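Local coordinates for 4-hydroxybutyrate coenzyme A transferase (Shewanella oneidensis, PDB 2OAS), which probably transfers coenzyme A between carboxylic acids such as acetate and 4-hydroxybutyrate, by way of an enzyme-bound CoA thioester, at residues P120-G125 and M154-G159; A176-H181 and K270-V275. All blocks are in the same frame, centred on the assembly; numbering follows the deposited sequence.

Contact 1: P120-G125 and M154-G159; sequences PPDKHG and MPRTHG
Asp122 and Arg156 make the one close meeting between 120-125 and 154-159, a salt bridge at the surface of the protein. Arg156 NH2 donates to Asp122 OD2 at 2.9 Å, with a fairly straight N-H...O angle of 159°. OD2 accepts the N-H with its anti lone pair, the one turned away from OD1, and sits at the edge of the guanidinium, nearly in its plane. The carboxylate and guanidinium planes stand 62° apart, and one N-H carries the bridge: Arg156 NE stays 3.9 Å from Asp122 OD2. Arg156 reaches across with CG anti to the backbone N (chi1 -177°) and the chain extended as far as NE, so the charged head is carried well away from its own backbone.

The other carboxylate oxygen is busy with the backbone. Asp122 OD1 accepts a hydrogen bond from Met126 N and a weak one from His124 N at 2.8 Å, which fixes the rotation of the carboxylate and turns OD2 outward to the arginine. The backbone N of Arg156 is bonded to Asp276 OD1, and on the guanidinium NH1 has a long, weak ion pair with Asp277 OD1.

Asp122 opens a type I beta turn that Gly125 N closes onto Asp122 O at 2.6 Å, and Arg156 is the centre of an inverse gamma turn. The bridge thus ties the turn between strands 113-118 and 126-128 to the loop entering strand 158-159, an ion pair between two surface loops of the N-terminal region.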
ATOM      1  N   PRO A 120      -7.107  36.158  11.368  1.00 29.19           N
ATOM      2  CA  PRO A 120      -8.275  37.026  11.472  1.00 30.34           C
ATOM      3  C   PRO A 120      -9.025  37.156  10.153  1.00 30.90           C
ATOM      4  O   PRO A 120      -8.447  37.058   9.075  1.00 29.11           O
ATOM      5  CB  PRO A 120      -7.677  38.346  11.946  1.00 31.10           C
ATOM      6  CG  PRO A 120      -6.316  38.327  11.344  1.00 31.20           C
ATOM      7  CD  PRO A 120      -5.871  36.918  11.619  1.00 29.44           C
ATOM      8  N   PRO A 121     -10.337  37.354  10.228  1.00 32.12           N
ATOM      9  CA  PRO A 121     -11.146  37.497   9.018  1.00 33.96           C
ATOM     10  C   PRO A 121     -10.764  38.740   8.227  1.00 34.84           C
ATOM     11  O   PRO A 121     -10.362  39.749   8.807  1.00 34.35           O
ATOM     12  CB  PRO A 121     -12.561  37.595   9.577  1.00 34.38           C
ATOM     13  CG  PRO A 121     -12.338  38.296  10.899  1.00 33.93           C
ATOM     14  CD  PRO A 121     -11.166  37.507  11.437  1.00 33.08           C
ATOM     15  N   ASP A 122     -10.881  38.660   6.906  1.00 36.68           N
ATOM     16  CA  ASP A 122     -10.573  39.807   6.033  1.00 37.38           C
ATOM     17  C   ASP A 122     -11.828  40.584   5.699  1.00 37.49           C
ATOM     18  O   ASP A 122     -12.912  40.281   6.205  1.00 36.45           O
ATOM     19  CB  ASP A 122      -9.919  39.350   4.732  1.00 36.89           C
ATOM     20  CG  ASP A 122     -10.750  38.323   3.982  1.00 38.16           C
ATOM     21  OD1 ASP A 122     -11.992  38.342   4.110  1.00 38.98           O
ATOM     22  OD2 ASP A 122     -10.158  37.500   3.252  1.00 37.56           O
ATOM     23  N   LYS A 123     -11.683  41.586   4.838  1.00 40.16           N
ATOM     24  CA  LYS A 123     -12.822  42.424   4.432  1.00 41.17           C
ATOM     25  C   LYS A 123     -14.030  41.592   3.995  1.00 41.41           C
ATOM     26  O   LYS A 123     -15.164  42.043   4.108  1.00 41.42           O
ATOM     27  CB  LYS A 123     -12.391  43.373   3.311  1.00 42.87           C
ATOM     28  CG  LYS A 123     -11.607  42.687   2.216  1.00 46.07           C
ATOM     29  CD  LYS A 123     -11.002  43.676   1.216  1.00 46.62           C
ATOM     30  CE  LYS A 123     -12.063  44.369   0.389  1.00 47.76           C
ATOM     31  NZ  LYS A 123     -11.420  45.174  -0.681  1.00 49.18           N
ATOM     32  N   HIS A 124     -13.773  40.375   3.513  1.00 41.20           N
ATOM     33  CA  HIS A 124     -14.828  39.458   3.055  1.00 40.60           C
ATOM     34  C   HIS A 124     -15.236  38.464   4.139  1.00 40.60           C
ATOM     35  O   HIS A 124     -16.040  37.560   3.892  1.00 39.32           O
ATOM     36  CB  HIS A 124     -14.357  38.660   1.842  1.00 39.19           C
ATOM     37  CG  HIS A 124     -13.785  39.505   0.750  1.00 39.48           C
ATOM     38  ND1 HIS A 124     -14.526  40.453   0.078  1.00 38.19           N
ATOM     39  CD2 HIS A 124     -12.531  39.580   0.247  1.00 38.70           C
ATOM     40  CE1 HIS A 124     -13.751  41.081  -0.787  1.00 38.57           C
ATOM     41  NE2 HIS A 124     -12.536  40.570  -0.706  1.00 37.53           N
ATOM     42  N   GLY A 125     -14.659  38.622   5.329  1.00 40.16           N
ATOM     43  CA  GLY A 125     -14.976  37.728   6.421  1.00 40.42           C
ATOM     44  C   GLY A 125     -14.364  36.351   6.247  1.00 40.63           C
ATOM     45  O   GLY A 125     -14.870  35.372   6.783  1.00 40.66           O
HETATM   46  N   MSE A 154      -1.341  33.725  13.072  1.00 34.01           N
HETATM   47  CA  MSE A 154      -1.539  32.680  12.084  1.00 35.48           C
HETATM   48  C   MSE A 154      -1.418  33.277  10.690  1.00 34.61           C
HETATM   49  O   MSE A 154      -2.156  34.198  10.327  1.00 35.06           O
HETATM   50  CB  MSE A 154      -2.914  32.026  12.248  1.00 37.85           C
HETATM   51  CG  MSE A 154      -3.127  30.790  11.379  1.00 41.39           C
HETATM   52 SE   MSE A 154      -1.828  29.374  11.698  1.00 49.12          SE
HETATM   53  CE  MSE A 154      -2.765  28.281  12.990  1.00 48.73           C
ATOM     54  N   PRO A 155      -0.456  32.783   9.896  1.00 33.01           N
ATOM     55  CA  PRO A 155      -0.300  33.310   8.542  1.00 32.50           C
ATOM     56  C   PRO A 155      -1.498  32.944   7.652  1.00 32.59           C
ATOM     57  O   PRO A 155      -2.123  31.898   7.834  1.00 32.58           O
ATOM     58  CB  PRO A 155       1.022  32.682   8.083  1.00 32.68           C
ATOM     59  CG  PRO A 155       1.137  31.430   8.899  1.00 29.92           C
ATOM     60  CD  PRO A 155       0.625  31.841  10.239  1.00 31.98           C
ATOM     61  N   ARG A 156      -1.821  33.829   6.710  1.00 32.82           N
ATOM     62  CA  ARG A 156      -2.935  33.653   5.768  1.00 31.14           C
ATOM     63  C   ARG A 156      -2.447  32.850   4.573  1.00 30.73           C
ATOM     64  O   ARG A 156      -2.197  33.408   3.504  1.00 32.82           O
ATOM     65  CB  ARG A 156      -3.409  35.027   5.302  1.00 31.76           C
ATOM     66  CG  ARG A 156      -4.613  35.048   4.373  1.00 32.46           C
ATOM     67  CD  ARG A 156      -5.035  36.489   4.176  1.00 32.48           C
ATOM     68  NE  ARG A 156      -6.323  36.644   3.525  1.00 33.60           N
ATOM     69  CZ  ARG A 156      -6.486  36.887   2.226  1.00 33.28           C
ATOM     70  NH1 ARG A 156      -5.423  36.993   1.434  1.00 27.35           N
ATOM     71  NH2 ARG A 156      -7.716  37.043   1.735  1.00 29.97           N
ATOM     72  N   THR A 157      -2.325  31.539   4.751  1.00 29.18           N
ATOM     73  CA  THR A 157      -1.836  30.651   3.704  1.00 29.12           C
ATOM     74  C   THR A 157      -2.740  30.546   2.483  1.00 29.90           C
ATOM     75  O   THR A 157      -3.960  30.656   2.594  1.00 30.26           O
ATOM     76  CB  THR A 157      -1.606  29.205   4.243  1.00 29.05           C
ATOM     77  OG1 THR A 157      -2.846  28.660   4.717  1.00 27.07           O
ATOM     78  CG2 THR A 157      -0.593  29.213   5.386  1.00 31.11           C
ATOM     79  N   HIS A 158      -2.138  30.320   1.315  1.00 30.27           N
ATOM     80  CA  HIS A 158      -2.916  30.163   0.092  1.00 30.52           C
ATOM     81  C   HIS A 158      -3.236  28.701  -0.136  1.00 30.25           C
ATOM     82  O   HIS A 158      -2.506  27.825   0.316  1.00 30.16           O
ATOM     83  CB  HIS A 158      -2.178  30.716  -1.120  1.00 32.21           C
ATOM     84  CG  HIS A 158      -2.268  32.198  -1.247  1.00 33.94           C
ATOM     85  ND1 HIS A 158      -2.564  32.824  -2.438  1.00 36.01           N
ATOM     86  CD2 HIS A 158      -2.125  33.181  -0.329  1.00 34.08           C
ATOM     87  CE1 HIS A 158      -2.602  34.132  -2.248  1.00 35.39           C
ATOM     88  NE2 HIS A 158      -2.340  34.375  -0.976  1.00 34.51           N
ATOM     89  N   GLY A 159      -4.334  28.450  -0.842  1.00 30.45           N
ATOM     90  CA  GLY A 159      -4.759  27.085  -1.099  1.00 30.06           C
ATOM     91  C   GLY A 159      -6.175  26.834  -0.591  1.00 30.20           C
ATOM     92  O   GLY A 159      -7.042  27.697  -0.726  1.00 30.78           O
TER

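Contact 2: A176-H181 and K270-V275; sequences ASLPIH and KLYDYV
Helix 269-275 is pinned to the loop that follows strand 170-173 by one tyrosine, Tyr272, whose ring bridges the gap between the two backbones. Even at the nearest pair, Leu178 and Tyr272, the CA atoms remain 9.0 Å apart, so side chains have to span the distance. Tyr272 does so with CG beside its backbone N and anti to the carbonyl carbon (chi1 -56°), which sends the phenol out from the helix toward the loop. Its hydroxyl gives a hydrogen bond to the carbonyl of Pro179, Tyr272 OH to Pro179 O 2.7 Å. The donor stands 32° off the carbonyl plane, whereas Pro179 O itself lies at the edge of the ring, close to the ring plane.

Pro179 and the chain up to strand 170-173 belong to the N-terminal acetyl-CoA hydrolase/transferase sequence and the helix to the C-terminal one, so the bond links segments from both. Gly267 N is hydrogen-bonded to the same phenol oxygen, which therefore has partners in both the loop and the residues just ahead of the helix.

The apolar part of the contact comes from Leu178, buried like the tyrosine. Its CB approaches Tyr272 CE2 to 3.8 Å, and its CD1 leans over one face of the ring, 4.0 Å from Tyr272 CD2. More lightly, Ile180 CA passes 4.1 Å from Tyr272 OH, farther along the loop.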
ATOM      1  N   ALA A 176      -1.162  34.679  19.893  1.00 36.27           N
ATOM      2  CA  ALA A 176      -0.422  33.674  20.632  1.00 36.70           C
ATOM      3  C   ALA A 176       0.740  33.223  19.775  1.00 38.77           C
ATOM      4  O   ALA A 176       0.771  33.472  18.570  1.00 36.09           O
ATOM      5  CB  ALA A 176      -1.320  32.502  20.958  1.00 35.28           C
ATOM      6  N   SER A 177       1.695  32.549  20.404  1.00 41.64           N
ATOM      7  CA  SER A 177       2.872  32.062  19.699  1.00 43.09           C
ATOM      8  C   SER A 177       2.598  30.735  19.008  1.00 43.06           C
ATOM      9  O   SER A 177       1.868  29.894  19.526  1.00 41.96           O
ATOM     10  CB  SER A 177       4.024  31.871  20.683  1.00 44.07           C
ATOM     11  OG  SER A 177       3.694  30.901  21.657  1.00 45.99           O
ATOM     12  N   LEU A 178       3.187  30.559  17.831  1.00 44.58           N
ATOM     13  CA  LEU A 178       3.045  29.307  17.098  1.00 46.36           C
ATOM     14  C   LEU A 178       4.277  28.491  17.419  1.00 48.25           C
ATOM     15  O   LEU A 178       5.387  29.028  17.477  1.00 49.01           O
ATOM     16  CB  LEU A 178       2.987  29.548  15.593  1.00 44.34           C
ATOM     17  CG  LEU A 178       1.735  30.217  15.042  1.00 44.18           C
ATOM     18  CD1 LEU A 178       1.903  30.441  13.550  1.00 42.58           C
ATOM     19  CD2 LEU A 178       0.517  29.355  15.323  1.00 42.44           C
ATOM     20  N   PRO A 179       4.109  27.185  17.640  1.00 50.13           N
ATOM     21  CA  PRO A 179       5.257  26.335  17.955  1.00 52.63           C
ATOM     22  C   PRO A 179       6.303  26.366  16.840  1.00 54.48           C
ATOM     23  O   PRO A 179       6.057  25.899  15.741  1.00 54.38           O
ATOM     24  CB  PRO A 179       4.620  24.958  18.136  1.00 51.14           C
ATOM     25  CG  PRO A 179       3.408  25.026  17.257  1.00 50.29           C
ATOM     26  CD  PRO A 179       2.875  26.394  17.545  1.00 50.39           C
ATOM     27  N   ILE A 180       7.466  26.929  17.129  1.00 58.42           N
ATOM     28  CA  ILE A 180       8.525  27.019  16.136  1.00 63.75           C
ATOM     29  C   ILE A 180       9.132  25.651  15.842  1.00 67.27           C
ATOM     30  O   ILE A 180       9.648  25.413  14.749  1.00 67.64           O
ATOM     31  CB  ILE A 180       9.654  27.965  16.594  1.00 63.44           C
ATOM     32  CG1 ILE A 180      10.211  27.480  17.931  1.00 63.73           C
ATOM     33  CG2 ILE A 180       9.130  29.390  16.703  1.00 62.94           C
ATOM     34  CD1 ILE A 180      11.406  28.263  18.407  1.00 64.20           C
ATOM     35  N   HIS A 181       9.065  24.749  16.812  1.00 71.50           N
ATOM     36  CA  HIS A 181       9.611  23.414  16.619  1.00 75.97           C
ATOM     37  C   HIS A 181      11.020  23.463  16.027  1.00 77.99           C
ATOM     38  O   HIS A 181      11.195  23.558  14.806  1.00 78.22           O
ATOM     39  CB  HIS A 181       8.707  22.605  15.684  1.00 77.75           C
ATOM     40  CG  HIS A 181       9.187  21.208  15.441  1.00 79.52           C
ATOM     41  ND1 HIS A 181       8.970  20.179  16.333  1.00 80.65           N
ATOM     42  CD2 HIS A 181       9.902  20.678  14.420  1.00 79.95           C
ATOM     43  CE1 HIS A 181       9.531  19.075  15.871  1.00 80.67           C
ATOM     44  NE2 HIS A 181      10.104  19.351  14.713  1.00 80.71           N
ATOM     45  N   LYS A 270      10.523  32.730  10.447  1.00 36.12           N
ATOM     46  CA  LYS A 270      10.907  33.140   9.094  1.00 35.74           C
ATOM     47  C   LYS A 270      10.088  32.328   8.091  1.00 34.73           C
ATOM     48  O   LYS A 270       9.660  32.835   7.055  1.00 34.15           O
ATOM     49  CB  LYS A 270      12.394  32.859   8.857  1.00 38.24           C
ATOM     50  CG  LYS A 270      13.254  34.091   8.611  1.00 42.04           C
ATOM     51  CD  LYS A 270      14.128  33.908   7.349  1.00 43.83           C
ATOM     52  CE  LYS A 270      15.065  32.700   7.470  1.00 44.45           C
ATOM     53  NZ  LYS A 270      15.685  32.330   6.150  1.00 46.41           N
ATOM     54  N   LEU A 271       9.880  31.059   8.401  1.00 32.87           N
ATOM     55  CA  LEU A 271       9.112  30.197   7.520  1.00 32.69           C
ATOM     56  C   LEU A 271       7.670  30.661   7.484  1.00 32.00           C
ATOM     57  O   LEU A 271       7.098  30.848   6.410  1.00 32.41           O
ATOM     58  CB  LEU A 271       9.157  28.742   8.003  1.00 33.26           C
ATOM     59  CG  LEU A 271       8.544  27.688   7.076  1.00 33.47           C
ATOM     60  CD1 LEU A 271       9.345  27.634   5.785  1.00 32.28           C
ATOM     61  CD2 LEU A 271       8.557  26.311   7.744  1.00 32.24           C
ATOM     62  N   TYR A 272       7.081  30.863   8.658  1.00 31.03           N
ATOM     63  CA  TYR A 272       5.685  31.280   8.726  1.00 30.77           C
ATOM     64  C   TYR A 272       5.513  32.628   8.045  1.00 31.99           C
ATOM     65  O   TYR A 272       4.422  33.005   7.601  1.00 32.67           O
ATOM     66  CB  TYR A 272       5.222  31.369  10.182  1.00 27.99           C
ATOM     67  CG  TYR A 272       5.402  30.088  10.967  1.00 27.28           C
ATOM     68  CD1 TYR A 272       5.261  28.845  10.351  1.00 28.25           C
ATOM     69  CD2 TYR A 272       5.686  30.117  12.331  1.00 26.17           C
ATOM     70  CE1 TYR A 272       5.403  27.660  11.081  1.00 27.26           C
ATOM     71  CE2 TYR A 272       5.827  28.943  13.068  1.00 26.43           C
ATOM     72  CZ  TYR A 272       5.688  27.713  12.436  1.00 26.37           C
ATOM     73  OH  TYR A 272       5.843  26.533  13.126  1.00 23.92           O
ATOM     74  N   ASP A 273       6.612  33.349   7.952  1.00 32.55           N
ATOM     75  CA  ASP A 273       6.607  34.659   7.352  1.00 33.75           C
ATOM     76  C   ASP A 273       6.628  34.543   5.846  1.00 33.62           C
ATOM     77  O   ASP A 273       6.071  35.371   5.122  1.00 32.84           O
ATOM     78  CB  ASP A 273       7.841  35.394   7.804  1.00 36.93           C
ATOM     79  CG  ASP A 273       7.595  36.829   7.981  1.00 39.48           C
ATOM     80  OD1 ASP A 273       7.149  37.473   7.001  1.00 44.57           O
ATOM     81  OD2 ASP A 273       7.835  37.305   9.106  1.00 42.20           O
ATOM     82  N   TYR A 274       7.293  33.496   5.390  1.00 33.23           N
ATOM     83  CA  TYR A 274       7.431  33.234   3.975  1.00 33.70           C
ATOM     84  C   TYR A 274       6.135  32.684   3.421  1.00 32.16           C
ATOM     85  O   TYR A 274       5.703  33.079   2.345  1.00 33.17           O
ATOM     86  CB  TYR A 274       8.574  32.233   3.740  1.00 35.04           C
ATOM     87  CG  TYR A 274       8.668  31.712   2.324  1.00 37.41           C
ATOM     88  CD1 TYR A 274       8.955  32.565   1.260  1.00 36.46           C
ATOM     89  CD2 TYR A 274       8.442  30.364   2.044  1.00 38.03           C
ATOM     90  CE1 TYR A 274       9.005  32.092  -0.053  1.00 35.82           C
ATOM     91  CE2 TYR A 274       8.491  29.881   0.734  1.00 38.01           C
ATOM     92  CZ  TYR A 274       8.767  30.754  -0.308  1.00 37.32           C
ATOM     93  OH  TYR A 274       8.763  30.293  -1.607  1.00 37.62           O
ATOM     94  N   VAL A 275       5.497  31.783   4.150  1.00 30.24           N
ATOM     95  CA  VAL A 275       4.254  31.212   3.650  1.00 28.47           C
ATOM     96  C   VAL A 275       3.099  32.180   3.801  1.00 27.98           C
ATOM     97  O   VAL A 275       2.106  32.084   3.085  1.00 27.20           O
ATOM     98  CB  VAL A 275       3.917  29.877   4.366  1.00 25.79           C
ATOM     99  CG1 VAL A 275       5.139  28.983   4.364  1.00 24.23           C
ATOM    100  CG2 VAL A 275       3.430  30.124   5.777  1.00 21.00           C
TER

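In the fold
Contact 1 is a surface contact, held by an ion pair between partly exposed residues; contact 2 lies deeper, its centre about 17 Å from the centre of the chain, against about 24 Å for contact 1, and joins buried apolar packing to a neutral hydrogen bond. The two are in series along the chain, their centres 16 Å apart, and they meet at 154-159. There Pro155 touches both segments of contact 2: Pro155 CB lies 3.4 Å from Tyr272 O and Pro155 CD 3.8 Å from Leu178 CD1. Thr157 and Pro155 also pack on Val275. Contact 1 joins loops within the N-terminal sequence, whereas contact 2 reaches from there to the C-terminal one.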